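Local structure of ABC transporter, substrate-binding protein (Clostridium perfringens, 4EDP) at residues E183-E187 with S258-L262. The protein probably binds a small solute outside the cell and delivers it to the membrane components of an ABC transporter. Numbering follows the deposited sequence.
Sequences EIAAE and SGTYL
Tyr-261 reaches from its loop to helix 178-189 and gives its phenol proton to Glu-187, with OH only 2.5 Å from OE2. OE2 of Glu-187 lies at the ring edge, near the ring plane, but the hydroxyl meets the carboxylate from above, 36° out of its plane. Beside this bond the packing is tight. On the same side of the ring plane of Tyr-261, CG1 of Ile-184 sits 3.5 Å from CE1 and CB of Glu-183 3.7 Å from CE2, near opposite edges. With CG of Tyr-261 anti to its carbonyl carbon (chi1 -75°), the ring extends toward the helix, and Ile-141 of strand 135-145 also touches it. In the two-lobed fold of bacterial solute-binding proteins, this packs a helix of one lobe against the loop that leads into strand 262-269, which runs toward the other lobe. The Ser-258 side is looser: its OG stays 3.9 Å from OE1 of Glu-187, and a water fills in. That water donates to OE2 of Glu-187 (2.7 Å) and to the carbonyl O of Gly-259, and accepts from OG of Ser-258 at 2.6 Å. OE2 receives two hydrogen bonds, while OE1 forms a salt bridge with Lys-328, which probably favours the charged carboxylate. At the opposite end, the side chain of the partly exposed Glu-183 lies about 3 Å from a bound acetate ion, probably from the crystallisation liquor.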
loop_
_atom_site.group_PDB
_atom_site.type_symbol
_atom_site.label_atom_id
_atom_site.label_comp_id
_atom_site.label_asym_id
_atom_site.label_seq_id
_atom_site.Cartn_x
_atom_site.Cartn_y
_atom_site.Cartn_z
ATOM N N GLU A 183 -7.190 10.635 -6.384
ATOM C CA GLU A 183 -8.095 9.864 -7.255
ATOM C C GLU A 183 -9.533 9.871 -6.741
ATOM O O GLU A 183 -10.494 9.873 -7.536
ATOM C CB GLU A 183 -7.551 8.462 -7.573
ATOM C CG GLU A 183 -6.239 8.547 -8.369
ATOM C CD GLU A 183 -5.905 7.339 -9.221
ATOM O OE1 GLU A 183 -6.724 6.404 -9.315
ATOM O OE2 GLU A 183 -4.824 7.369 -9.882
ATOM N N ILE A 184 -9.694 9.895 -5.422
ATOM C CA ILE A 184 -11.007 10.012 -4.809
ATOM C C ILE A 184 -11.647 11.346 -5.239
ATOM O O ILE A 184 -12.818 11.386 -5.630
ATOM C CB ILE A 184 -10.893 9.918 -3.265
ATOM C CG1 ILE A 184 -10.659 8.459 -2.842
ATOM C CG2 ILE A 184 -12.167 10.488 -2.622
ATOM C CD1 ILE A 184 -10.174 8.299 -1.402
ATOM N N ALA A 185 -10.868 12.424 -5.206
ATOM C CA ALA A 185 -11.326 13.750 -5.630
ATOM C C ALA A 185 -11.652 13.744 -7.118
ATOM O O ALA A 185 -12.631 14.379 -7.547
ATOM C CB ALA A 185 -10.257 14.802 -5.299
ATOM N N ALA A 186 -10.854 13.015 -7.907
ATOM C CA ALA A 186 -11.118 12.870 -9.343
ATOM C C ALA A 186 -12.482 12.198 -9.577
ATOM O O ALA A 186 -13.197 12.569 -10.515
ATOM C CB ALA A 186 -10.026 12.059 -10.039
ATOM N N GLU A 187 -12.823 11.193 -8.768
ATOM C CA GLU A 187 -14.130 10.532 -8.909
ATOM C C GLU A 187 -15.256 11.534 -8.683
ATOM O O GLU A 187 -16.223 11.546 -9.430
ATOM C CB GLU A 187 -14.334 9.385 -7.913
ATOM C CG GLU A 187 -13.356 8.246 -7.976
ATOM C CD GLU A 187 -13.858 7.039 -7.152
ATOM O OE1 GLU A 187 -14.991 6.573 -7.428
ATOM O OE2 GLU A 187 -13.130 6.574 -6.242
ATOM N N SER A 258 -18.662 2.299 -4.128
ATOM C CA SER A 258 -17.944 2.531 -5.379
ATOM C C SER A 258 -16.602 1.804 -5.379
ATOM O O SER A 258 -16.018 1.559 -6.442
ATOM C CB SER A 258 -17.776 4.035 -5.621
ATOM O OG SER A 258 -16.933 4.616 -4.648
ATOM N N GLY A 259 -16.094 1.487 -4.186
ATOM C CA GLY A 259 -14.862 0.739 -4.052
ATOM C C GLY A 259 -13.779 1.478 -3.294
ATOM O O GLY A 259 -13.680 2.698 -3.383
ATOM N N THR A 260 -13.031 0.729 -2.497
ATOM C CA THR A 260 -11.862 1.236 -1.796
ATOM C C THR A 260 -10.692 1.278 -2.790
ATOM O O THR A 260 -10.847 0.935 -3.979
ATOM C CB THR A 260 -11.431 0.295 -0.628
ATOM O OG1 THR A 260 -10.357 0.902 0.118
ATOM C CG2 THR A 260 -10.959 -1.013 -1.153
ATOM N N TYR A 261 -9.557 1.802 -2.325
ATOM C CA TYR A 261 -8.320 1.861 -3.093
ATOM C C TYR A 261 -7.282 0.993 -2.404
ATOM O O TYR A 261 -7.134 1.026 -1.178
ATOM C CB TYR A 261 -7.779 3.295 -3.196
ATOM C CG TYR A 261 -8.556 4.145 -4.165
ATOM C CD1 TYR A 261 -9.776 4.696 -3.812
ATOM C CD2 TYR A 261 -8.058 4.404 -5.437
ATOM C CE1 TYR A 261 -10.499 5.466 -4.710
ATOM C CE2 TYR A 261 -8.773 5.178 -6.345
ATOM C CZ TYR A 261 -9.981 5.707 -5.974
ATOM O OH TYR A 261 -10.706 6.472 -6.846
ATOM N N LEU A 262 -6.597 0.172 -3.194
ATOM C CA LEU A 262 -5.557 -0.682 -2.672
ATOM C C LEU A 262 -4.182 -0.113 -2.947
ATOM O O LEU A 262 -4.002 0.711 -3.854
ATOM C CB LEU A 262 -5.588 -2.046 -3.373
ATOM C CG LEU A 262 -6.913 -2.798 -3.389
ATOM C CD1 LEU A 262 -6.764 -4.134 -4.143
ATOM C CD2 LEU A 262 -7.423 -2.983 -1.976
HETATM O O HOH W 1 -14.436 4.325 -5.453
#